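Putative gdp-fucose protein o-fucosyltransferase 1 (Caenorhabditis elegans, PDB 3ZY2) belongs to the GDP-fucose protein O-fucosyltransferase family of the GT-B clan and binds guanosine-5'-diphosphate. Local coordinates at residues 38-43 / 73-78. Numbering follows the deposited sequence.
Sequences DRTLVL and RVVTMQ
L41 pairs with V74 and V42 with V75, in parallel, joining strand 40-42 to edge strand 74-75 of the six-stranded sheet. L41 N donates to R73 O (3.0 Å), L41 O accepts from V75 N, and just beyond the strand L43 N meets V75 O at 2.8 Å, nearly straight (170°). Packing is tight at the L43 end: with CG beside the backbone N (chi1 -67°), its branches lie against V74, CD2 reaching V74 CG1 at 3.9 Å, while V65 and V68 of helix 65-68 also touch L43. On the face shared by V42 and V75, opposite that of L41 and V74, V42 CG2 meets V75 CG2; the V42 and M77 side chains cross at about a right angle, with V42 CG1 3.8 Å from M77 SD. The D38 end is looser and polar. Here a water donates to both R39 O and R73 O, and the exposed R73, bent at chi3, grips D38 end-on. NH1 approaches OD1 on the syn side at 2.8 Å; NH2 reaches the same oxygen from above the carboxylate plane at 3.1 Å and bonds weakly to D38 O. D6 also forms a salt bridge with R73 NH2 and is hydrogen-bonded to T40 OG1. Both carboxylates probably offset the R73 charge, closing the polar end beside the backbone-paired, apolar one.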
ATOM      1  N   ASP A  38      -0.386  -1.852  23.331  1.00 26.56           N
ATOM      2  CA  ASP A  38      -0.275  -2.741  24.487  1.00 26.74           C
ATOM      3  C   ASP A  38      -0.471  -4.220  24.138  1.00 25.80           C
ATOM      4  O   ASP A  38      -1.126  -4.968  24.857  1.00 26.89           O
ATOM      5  CB  ASP A  38      -1.182  -2.291  25.647  1.00 28.57           C
ATOM      6  CG  ASP A  38      -0.672  -2.762  26.998  1.00 29.99           C
ATOM      7  OD1 ASP A  38       0.509  -3.174  27.099  1.00 31.35           O
ATOM      8  OD2 ASP A  38      -1.462  -2.719  27.972  1.00 33.14           O
ATOM      9  N   ARG A  39       0.146  -4.637  23.036  1.00 23.52           N
ATOM     10  CA  ARG A  39       0.188  -6.031  22.646  1.00 22.45           C
ATOM     11  C   ARG A  39       1.649  -6.469  22.682  1.00 21.61           C
ATOM     12  O   ARG A  39       2.555  -5.664  22.423  1.00 22.80           O
ATOM     13  CB  ARG A  39      -0.340  -6.214  21.224  1.00 21.26           C
ATOM     14  CG  ARG A  39      -1.872  -6.228  21.143  1.00 22.24           C
ATOM     15  CD  ARG A  39      -2.316  -6.432  19.712  1.00 21.18           C
ATOM     16  NE  ARG A  39      -3.781  -6.490  19.612  1.00 24.40           N
ATOM     17  CZ  ARG A  39      -4.486  -7.602  19.418  1.00 24.46           C
ATOM     18  NH1 ARG A  39      -3.893  -8.776  19.257  1.00 23.63           N
ATOM     19  NH2 ARG A  39      -5.807  -7.531  19.333  1.00 24.98           N
ATOM     20  N   THR A  40       1.861  -7.739  22.984  1.00 20.31           N
ATOM     21  CA  THR A  40       3.202  -8.320  22.938  1.00 20.05           C
ATOM     22  C   THR A  40       3.657  -8.447  21.489  1.00 18.84           C
ATOM     23  O   THR A  40       2.896  -8.913  20.635  1.00 19.58           O
ATOM     24  CB  THR A  40       3.225  -9.697  23.609  1.00 20.91           C
ATOM     25  OG1 THR A  40       2.924  -9.536  24.993  1.00 22.78           O
ATOM     26  CG2 THR A  40       4.619 -10.321  23.518  1.00 19.14           C
ATOM     27  N   LEU A  41       4.896  -8.013  21.214  1.00 17.80           N
ATOM     28  CA  LEU A  41       5.469  -8.115  19.876  1.00 17.05           C
ATOM     29  C   LEU A  41       6.237  -9.408  19.716  1.00 16.23           C
ATOM     30  O   LEU A  41       7.158  -9.691  20.493  1.00 17.49           O
ATOM     31  CB  LEU A  41       6.393  -6.936  19.579  1.00 15.79           C
ATOM     32  CG  LEU A  41       7.008  -6.941  18.176  1.00 15.55           C
ATOM     33  CD1 LEU A  41       5.904  -6.842  17.106  1.00 16.13           C
ATOM     34  CD2 LEU A  41       8.037  -5.810  18.042  1.00 16.46           C
ATOM     35  N   VAL A  42       5.872 -10.186  18.696  1.00 16.01           N
ATOM     36  CA  VAL A  42       6.671 -11.323  18.283  1.00 15.42           C
ATOM     37  C   VAL A  42       7.899 -10.783  17.556  1.00 14.45           C
ATOM     38  O   VAL A  42       7.777 -10.030  16.589  1.00 15.03           O
ATOM     39  CB  VAL A  42       5.898 -12.297  17.351  1.00 15.21           C
ATOM     40  CG1 VAL A  42       6.779 -13.510  16.974  1.00 15.30           C
ATOM     41  CG2 VAL A  42       4.556 -12.740  18.007  1.00 18.23           C
ATOM     42  N   LEU A  43       9.080 -11.140  18.055  1.00 14.56           N
ATOM     43  CA  LEU A  43      10.306 -10.601  17.478  1.00 14.79           C
ATOM     44  C   LEU A  43      10.484 -11.180  16.064  1.00 15.19           C
ATOM     45  O   LEU A  43      10.357 -12.394  15.850  1.00 16.91           O
ATOM     46  CB  LEU A  43      11.492 -10.904  18.397  1.00 15.10           C
ATOM     47  CG  LEU A  43      11.444 -10.179  19.746  1.00 15.25           C
ATOM     48  CD1 LEU A  43      12.384 -10.854  20.749  1.00 15.77           C
ATOM     49  CD2 LEU A  43      11.812  -8.708  19.583  1.00 15.02           C
ATOM     50  N   ARG A  73       6.905  -5.335  25.896  1.00 20.65           N
ATOM     51  CA  ARG A  73       6.748  -6.783  25.958  1.00 20.99           C
ATOM     52  C   ARG A  73       6.997  -7.450  24.623  1.00 19.80           C
ATOM     53  O   ARG A  73       6.431  -7.046  23.605  1.00 18.89           O
ATOM     54  CB  ARG A  73       5.354  -7.175  26.429  1.00 21.88           C
ATOM     55  CG  ARG A  73       5.042  -6.706  27.806  1.00 24.68           C
ATOM     56  CD  ARG A  73       3.834  -7.447  28.402  1.00 24.74           C
ATOM     57  NE  ARG A  73       2.615  -7.324  27.591  1.00 24.96           N
ATOM     58  CZ  ARG A  73       1.913  -6.205  27.435  1.00 26.71           C
ATOM     59  NH1 ARG A  73       2.281  -5.083  28.044  1.00 27.57           N
ATOM     60  NH2 ARG A  73       0.831  -6.204  26.674  1.00 27.53           N
ATOM     61  N   VAL A  74       7.839  -8.478  24.659  1.00 18.98           N
ATOM     62  CA  VAL A  74       8.241  -9.222  23.481  1.00 19.24           C
ATOM     63  C   VAL A  74       8.268 -10.723  23.762  1.00 19.49           C
ATOM     64  O   VAL A  74       8.374 -11.141  24.932  1.00 21.62           O
ATOM     65  CB  VAL A  74       9.667  -8.791  23.011  1.00 17.08           C
ATOM     66  CG1 VAL A  74       9.686  -7.336  22.534  1.00 18.86           C
ATOM     67  CG2 VAL A  74      10.715  -9.034  24.108  1.00 18.61           C
ATOM     68  N   VAL A  75       8.146 -11.519  22.697  1.00 19.57           N
ATOM     69  CA  VAL A  75       8.446 -12.956  22.731  1.00 19.87           C
ATOM     70  C   VAL A  75       9.252 -13.326  21.490  1.00 19.25           C
ATOM     71  O   VAL A  75       9.078 -12.719  20.426  1.00 18.24           O
ATOM     72  CB  VAL A  75       7.184 -13.862  22.795  1.00 21.10           C
ATOM     73  CG1 VAL A  75       6.555 -13.816  24.182  1.00 23.48           C
ATOM     74  CG2 VAL A  75       6.192 -13.544  21.648  1.00 21.68           C
ATOM     75  N   THR A  76      10.134 -14.304  21.618  1.00 18.58           N
ATOM     76  CA  THR A  76      10.854 -14.795  20.443  1.00 18.44           C
ATOM     77  C   THR A  76       9.901 -15.483  19.466  1.00 18.43           C
ATOM     78  O   THR A  76       8.812 -15.935  19.850  1.00 18.68           O
ATOM     79  CB  THR A  76      11.960 -15.791  20.818  1.00 18.43           C
ATOM     80  OG1 THR A  76      11.378 -16.935  21.470  1.00 21.31           O
ATOM     81  CG2 THR A  76      13.005 -15.142  21.739  1.00 20.19           C
ATOM     82  N   MET A  77      10.304 -15.554  18.201  1.00 18.74           N
ATOM     83  CA  MET A  77       9.563 -16.301  17.188  1.00 19.08           C
ATOM     84  C   MET A  77       9.439 -17.780  17.590  1.00 20.68           C
ATOM     85  O   MET A  77       8.382 -18.387  17.381  1.00 21.40           O
ATOM     86  CB  MET A  77      10.225 -16.156  15.807  1.00 18.62           C
ATOM     87  CG  MET A  77       9.415 -16.801  14.674  1.00 18.16           C
ATOM     88  SD  MET A  77       7.853 -15.991  14.363  1.00 19.30           S
ATOM     89  CE  MET A  77       8.451 -14.486  13.607  1.00 18.01           C
ATOM     90  N   GLN A  78      10.501 -18.345  18.168  1.00 21.97           N
ATOM     91  CA  GLN A  78      10.489 -19.742  18.609  1.00 23.32           C
ATOM     92  C   GLN A  78       9.424 -19.976  19.690  1.00 24.07           C
ATOM     93  O   GLN A  78       8.646 -20.942  19.592  1.00 24.74           O
ATOM     94  CB  GLN A  78      11.886 -20.209  19.067  1.00 24.50           C
ATOM     95  CG  GLN A  78      11.900 -21.568  19.769  1.00 29.32           C
ATOM     96  CD  GLN A  78      13.288 -22.156  19.997  1.00 33.98           C
ATOM     97  OE1 GLN A  78      14.305 -21.455  19.980  1.00 37.50           O
ATOM     98  NE2 GLN A  78      13.331 -23.469  20.221  1.00 37.65           N
TER
HETATM   99  O   HOH W   1       5.059  -4.772  22.938  1.00 25.73           O